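Side-chain contacts in LbaCas13a H328A (C2c2) (Lachnospiraceae bacterium NK4A179, PDB 5WLH), which is an RNA-guided CRISPR nuclease that binds its pre-crRNA guide and, as expected for a Cas13a effector, probably cleaves RNA: residues K188-R192 and E193-R197; A891-I894 and S895-G899; T961-D964 and A965-L969. One frame throughout, in Å; residues are numbered along the deposited sequence.

In the fold
Interactions 2 and 3 are neighbours, whereas interaction 1 lies far from both, across the centre of the chain. The centres of interactions 1 and 2 are about 68 Å apart and those of 1 and 3 about 58 Å apart, while the centres of 2 and 3 are separated by about 12 Å. Helix 891-898 meets helix 960-974 through a salt bridge, Arg896 NE to Asp962 OD2 at 2.7 Å, and through Leu893 CD2, which is 3.5 Å from Ala965 CB. Their relation to the bound guide RNA differs: residues 188-197 touch it directly through Arg192, the nearest atom of 961-969 is about 6 Å from it, and that of 891-899 about 16 Å.

Interaction 1 of 3, residues K188-R192 and E193-R197. With nucleotides of chain B.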
# COMPACT_ATOMS: atom_id res chain seq x y z
N LYS A 188 8.47 19.16 -22.91
CA LYS A 188 7.75 19.55 -21.69
C LYS A 188 8.34 20.81 -21.07
O LYS A 188 7.60 21.67 -20.58
CB LYS A 188 7.77 18.39 -20.68
CG LYS A 188 7.04 17.07 -21.09
CD LYS A 188 7.69 16.29 -22.28
CE LYS A 188 9.21 16.21 -22.14
NZ LYS A 188 9.88 15.87 -23.42
N SER A 189 9.67 20.93 -21.07
CA SER A 189 10.32 22.11 -20.50
C SER A 189 9.99 23.38 -21.28
O SER A 189 10.21 24.48 -20.77
CB SER A 189 11.84 21.90 -20.48
OG SER A 189 12.30 21.52 -21.76
N LEU A 190 9.48 23.25 -22.50
CA LEU A 190 9.09 24.40 -23.31
C LEU A 190 7.59 24.68 -23.24
O LEU A 190 7.12 25.61 -23.90
CB LEU A 190 9.51 24.18 -24.76
CG LEU A 190 11.00 23.95 -25.01
CD1 LEU A 190 11.25 23.61 -26.46
CD2 LEU A 190 11.82 25.16 -24.58
N CYS A 191 6.85 23.89 -22.46
CA CYS A 191 5.39 24.02 -22.37
C CYS A 191 5.03 25.05 -21.30
O CYS A 191 4.55 24.75 -20.21
CB CYS A 191 4.75 22.67 -22.05
SG CYS A 191 4.37 21.65 -23.49
N ARG A 192 5.31 26.31 -21.65
CA ARG A 192 4.84 27.46 -20.90
C ARG A 192 4.17 28.39 -21.89
O ARG A 192 4.54 28.39 -23.07
CB ARG A 192 6.00 28.16 -20.17
CG ARG A 192 6.67 27.26 -19.15
CD ARG A 192 8.17 27.34 -19.24
NE ARG A 192 8.65 28.51 -18.53
CZ ARG A 192 9.33 28.48 -17.39
NH1 ARG A 192 9.65 27.32 -16.81
NH2 ARG A 192 9.72 29.61 -16.84
N GLU A 193 3.18 29.15 -21.43
CA GLU A 193 2.33 29.90 -22.35
C GLU A 193 3.15 30.76 -23.31
O GLU A 193 2.95 30.71 -24.53
CB GLU A 193 1.34 30.75 -21.58
CG GLU A 193 0.38 31.53 -22.47
CD GLU A 193 -0.08 32.83 -21.83
OE1 GLU A 193 0.76 33.76 -21.68
OE2 GLU A 193 -1.27 32.92 -21.47
N ARG A 194 4.08 31.56 -22.78
CA ARG A 194 4.76 32.52 -23.64
C ARG A 194 5.74 31.83 -24.58
O ARG A 194 5.98 32.30 -25.70
CB ARG A 194 5.47 33.58 -22.80
CG ARG A 194 4.52 34.57 -22.09
CD ARG A 194 5.30 35.72 -21.48
NE ARG A 194 5.82 36.60 -22.52
CZ ARG A 194 5.14 37.59 -23.09
NH1 ARG A 194 3.89 37.85 -22.71
NH2 ARG A 194 5.70 38.33 -24.03
N VAL A 195 6.32 30.71 -24.14
CA VAL A 195 7.24 29.97 -25.00
C VAL A 195 6.48 29.31 -26.13
O VAL A 195 6.91 29.34 -27.29
CB VAL A 195 8.03 28.94 -24.17
CG1 VAL A 195 8.95 28.13 -25.10
CG2 VAL A 195 8.84 29.62 -23.07
N LYS A 196 5.33 28.72 -25.81
CA LYS A 196 4.50 28.09 -26.83
C LYS A 196 3.99 29.13 -27.81
O LYS A 196 3.95 28.88 -29.02
CB LYS A 196 3.31 27.36 -26.18
CG LYS A 196 3.70 26.19 -25.29
CD LYS A 196 2.49 25.67 -24.51
CE LYS A 196 1.35 25.28 -25.43
NZ LYS A 196 0.25 24.60 -24.70
N ARG A 197 3.59 30.29 -27.31
CA ARG A 197 3.14 31.35 -28.21
C ARG A 197 4.28 31.84 -29.09
O ARG A 197 4.07 32.14 -30.27
CB ARG A 197 2.53 32.49 -27.42
CG ARG A 197 1.17 32.15 -26.81
CD ARG A 197 0.79 33.15 -25.74
NE ARG A 197 0.44 34.45 -26.31
CZ ARG A 197 0.34 35.58 -25.61
NH1 ARG A 197 0.56 35.59 -24.30
NH2 ARG A 197 0.03 36.71 -26.23
P A B 20 11.43 29.02 -13.53
OP1 A B 20 12.81 28.60 -13.19
OP2 A B 20 11.07 29.70 -14.80
O5' A B 20 10.53 27.72 -13.42
C5' A B 20 10.69 26.81 -12.35
C4' A B 20 9.57 25.81 -12.33
O4' A B 20 8.32 26.48 -12.05
C3' A B 20 9.31 25.10 -13.64
O3' A B 20 10.24 24.08 -13.91
C2' A B 20 7.88 24.62 -13.45
O2' A B 20 7.84 23.51 -12.57
C1' A B 20 7.27 25.83 -12.74
N9 A B 20 6.70 26.78 -13.71
C8 A B 20 7.28 27.91 -14.23
N7 A B 20 6.51 28.54 -15.10
C5 A B 20 5.36 27.76 -15.14
C6 A B 20 4.16 27.87 -15.87
N6 A B 20 3.89 28.85 -16.73
N1 A B 20 3.23 26.93 -15.68
C2 A B 20 3.47 25.93 -14.82
N3 A B 20 4.56 25.71 -14.10
C4 A B 20 5.47 26.68 -14.30
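Arg192 and Lys196 are joined through the backbone: Lys196 N donates to Arg192 O over 2.9 Å with an N-H...O angle of 171°, almost straight. Further along the helix, Arg197 NH1 reaches back to Glu193 OE1 at 3.2 Å in a salt bridge. The nitrogen meets the oxygen from above the carboxylate plane, while the oxygen lies close to the guanidinium plane. Asp213 gives Arg197 a second acidic partner through NH2.

The apolar contacts involve Leu190, Val195 and the aliphatic part of Lys196. Leu190 CB and Val195 CG1 are 4.0 Å apart, and the two side chains cross at about a right angle; Phe222 and Tyr225 of helix 218-230 also pack on Val195. With CG1 anti to the backbone N (chi1 177°), Val195 also brings this methyl to 3.3 Å from Leu190 O. Lys196 places CG 3.2 Å from Arg192 O, and its CD passes over Cys191 CA.

This geometry defines a helix start. A short 3-10 segment, 188-190, runs into an inverse gamma turn centred on Cys191, and Arg192 takes the N-cap position of helix 193-206.

From that position the Arg192 side chain turns to the RNA, bending at chi2 (135°) and chi3. N7 of A20 of chain B stands over the centre of its guanidinium face, 3.6 Å above the plane, while the A20 phosphorus lies in plane at the edge. NH2 donates to OP2 of A20 at 2.4 Å, a length so short that its exact value is doubtful. NH1 forms a salt bridge with another phosphate of the guide. An alanine here would remove the guanidinium, and both phosphates would probably lose a positive partner, and the N7 edge of the adenine the group it rests on.

Interaction 2 of 3, residues A891-I894 and S895-G899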
# COMPACT_ATOMS: atom_id res chain seq x y z
N ALA A 891 13.82 -28.58 17.26
CA ALA A 891 14.30 -28.85 18.62
C ALA A 891 14.49 -27.56 19.42
O ALA A 891 13.94 -27.41 20.52
CB ALA A 891 15.59 -29.66 18.56
N GLY A 892 15.25 -26.61 18.88
CA GLY A 892 15.54 -25.39 19.64
C GLY A 892 14.33 -24.48 19.78
O GLY A 892 14.10 -23.88 20.83
N LEU A 893 13.53 -24.39 18.72
CA LEU A 893 12.37 -23.49 18.75
C LEU A 893 11.39 -23.87 19.85
O LEU A 893 10.75 -22.99 20.45
CB LEU A 893 11.68 -23.52 17.39
CG LEU A 893 10.55 -22.52 17.19
CD1 LEU A 893 11.05 -21.10 17.46
CD2 LEU A 893 9.99 -22.66 15.78
N ILE A 894 11.24 -25.17 20.13
CA ILE A 894 10.27 -25.62 21.13
C ILE A 894 10.54 -24.95 22.47
O ILE A 894 9.64 -24.37 23.08
CB ILE A 894 10.29 -27.15 21.24
CG1 ILE A 894 9.81 -27.78 19.93
CG2 ILE A 894 9.45 -27.62 22.41
CD1 ILE A 894 10.17 -29.26 19.80
N SER A 895 11.79 -25.03 22.95
CA SER A 895 12.09 -24.43 24.25
C SER A 895 11.96 -22.92 24.22
O SER A 895 11.59 -22.30 25.23
CB SER A 895 13.50 -24.84 24.72
OG SER A 895 14.50 -24.38 23.83
N ARG A 896 12.23 -22.29 23.07
CA ARG A 896 12.13 -20.84 23.01
C ARG A 896 10.68 -20.38 23.03
O ARG A 896 10.36 -19.37 23.66
CB ARG A 896 12.88 -20.32 21.78
CG ARG A 896 14.39 -20.52 21.92
CD ARG A 896 15.19 -19.69 20.93
NE ARG A 896 15.02 -20.15 19.55
CZ ARG A 896 15.72 -21.13 18.98
NH1 ARG A 896 16.65 -21.79 19.66
NH2 ARG A 896 15.49 -21.46 17.71
N VAL A 897 9.78 -21.12 22.38
CA VAL A 897 8.36 -20.79 22.48
C VAL A 897 7.84 -21.03 23.89
O VAL A 897 7.02 -20.27 24.40
CB VAL A 897 7.55 -21.59 21.44
CG1 VAL A 897 6.03 -21.47 21.72
CG2 VAL A 897 7.88 -21.07 20.06
N ALA A 898 8.34 -22.08 24.55
CA ALA A 898 7.91 -22.35 25.93
C ALA A 898 8.19 -21.15 26.83
O ALA A 898 7.37 -20.80 27.68
CB ALA A 898 8.61 -23.60 26.46
N GLY A 899 9.32 -20.49 26.63
CA GLY A 899 9.72 -19.37 27.46
C GLY A 899 9.38 -17.99 26.93
O GLY A 899 9.87 -17.00 27.49
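Leu893 and Val897, one helical turn apart, make the closely packed side of this contact. Leu893 CD1 lies 4.1 Å from Val897 CG2, the two side chains crossing obliquely, and Val897 N donates to Leu893 O at 2.9 Å with a nearly straight N-H...O angle of 165°. Both residues are buried: Leu893 packs on Ala965 and Val966 of helix 960-974, and Val897 on Phe628 of helix 621-632 and Leu903 of helix 901-911.

The side bearing Ser895 and Arg896 is solvent-exposed and more loosely bonded. Gly892 O accepts from Ser895 OG at 3.1 Å and, weakly, from Arg896 N at 3.3 Å. The serine reaches back because OG sits between its backbone N and carbonyl carbon (chi1 62°). Bent at chi3, the Arg896 side chain folds back so that one guanidinium face lies against the backbone, with Gly892 O 3.5 Å above its plane and Leu893 N beside it, both toward the rim. Gly892 has no side chain to hinder this approach. The charged end finds its strongest partner elsewhere, in a salt bridge from NE to Asp962.

Ala898 N donates to Ile894 O before Gly899 leaves helical geometry. The arrangement is that of a short amphipathic alpha-helix, with one face set among helices 621-632, 901-911 and 960-974.

Interaction 3 of 3, residues T961-D964 and A965-L969; sequences TDVD and AVIDL
Asp964 O takes the shortest hydrogen bond of this contact, from Asp968 N at 2.8 Å with an N-H...O angle of 166° and the donor nearly in line with the carbonyl. Val963 O to Ile967 N, at 2.9 Å, is equally well aligned, whereas Ala965 N approaches Thr961 O at 34° from the carbonyl plane. The repeated i to i+4 bonds establish a regular alpha-helix.

Val963 and Ile967 lie side by side and point the same way, with Val963 CG1 3.9 Å from Ile967 CD1. Ile967 CG1, anti to its own carbonyl carbon (chi1 -59°), is set 3.3 Å from Val963 O. Val966 CG2 comes equally near Asp962 O.

The carboxylates of Asp964 and Asp968 keep apart, OD1 to OD1 being 5.5 Å. Asp968 is bridged to Lys972, which probably offsets its charge, and Asp964 accepts a weak hydrogen bond from His926.

Helix 960-974 packs among other helices: Trp906 of helix 901-911 covers Val963 and Ile967, Leu922 of helix 915-941 packs on Asp964 and Ile967, and helix 891-898 lies against the face carrying Ala965 and Val966, with a loop bearing Asn668 also touching Ala965.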
# COMPACT_ATOMS: atom_id res chain seq x y z
N THR A 961 14.03 -14.96 13.13
CA THR A 961 14.12 -16.34 12.63
C THR A 961 13.15 -17.27 13.36
O THR A 961 12.60 -18.18 12.75
CB THR A 961 15.57 -16.85 12.75
OG1 THR A 961 16.44 -15.99 12.01
CG2 THR A 961 15.70 -18.27 12.19
N ASP A 962 12.92 -17.04 14.66
CA ASP A 962 11.94 -17.84 15.38
C ASP A 962 10.52 -17.48 14.95
O ASP A 962 9.68 -18.36 14.79
CB ASP A 962 12.07 -17.66 16.88
CG ASP A 962 13.32 -18.32 17.43
OD1 ASP A 962 13.91 -19.17 16.72
OD2 ASP A 962 13.70 -17.98 18.56
N VAL A 963 10.24 -16.18 14.81
CA VAL A 963 8.92 -15.76 14.36
C VAL A 963 8.63 -16.37 13.01
O VAL A 963 7.53 -16.87 12.76
CB VAL A 963 8.82 -14.23 14.30
CG1 VAL A 963 7.42 -13.83 13.83
CG2 VAL A 963 9.09 -13.65 15.68
N ASP A 964 9.62 -16.29 12.12
CA ASP A 964 9.51 -16.87 10.79
C ASP A 964 9.13 -18.34 10.87
O ASP A 964 8.16 -18.78 10.24
CB ASP A 964 10.82 -16.67 10.04
CG ASP A 964 10.69 -16.99 8.56
OD1 ASP A 964 10.58 -18.19 8.22
OD2 ASP A 964 10.68 -16.04 7.74
N ALA A 965 9.87 -19.12 11.67
CA ALA A 965 9.61 -20.55 11.76
C ALA A 965 8.22 -20.81 12.30
O ALA A 965 7.55 -21.75 11.88
CB ALA A 965 10.66 -21.21 12.64
N VAL A 966 7.77 -20.00 13.26
CA VAL A 966 6.45 -20.19 13.83
C VAL A 966 5.38 -19.93 12.78
O VAL A 966 4.44 -20.72 12.61
CB VAL A 966 6.25 -19.29 15.05
CG1 VAL A 966 4.81 -19.28 15.43
CG2 VAL A 966 7.12 -19.78 16.22
N ILE A 967 5.48 -18.79 12.09
CA ILE A 967 4.47 -18.48 11.08
C ILE A 967 4.49 -19.53 9.99
O ILE A 967 3.44 -19.98 9.52
CB ILE A 967 4.67 -17.08 10.50
CG1 ILE A 967 4.60 -16.02 11.60
CG2 ILE A 967 3.58 -16.79 9.45
CD1 ILE A 967 4.75 -14.60 11.07
N ASP A 968 5.69 -19.93 9.56
CA ASP A 968 5.83 -20.96 8.53
C ASP A 968 5.16 -22.26 8.97
O ASP A 968 4.51 -22.93 8.15
CB ASP A 968 7.31 -21.19 8.23
CG ASP A 968 7.54 -22.36 7.28
OD1 ASP A 968 7.48 -22.15 6.06
OD2 ASP A 968 7.77 -23.49 7.77
N LEU A 969 5.28 -22.61 10.25
CA LEU A 969 4.56 -23.77 10.77
C LEU A 969 3.06 -23.60 10.59
O LEU A 969 2.38 -24.52 10.13
CB LEU A 969 4.93 -24.01 12.24
CG LEU A 969 4.09 -25.06 12.98
CD1 LEU A 969 4.95 -25.93 13.91
CD2 LEU A 969 2.95 -24.41 13.77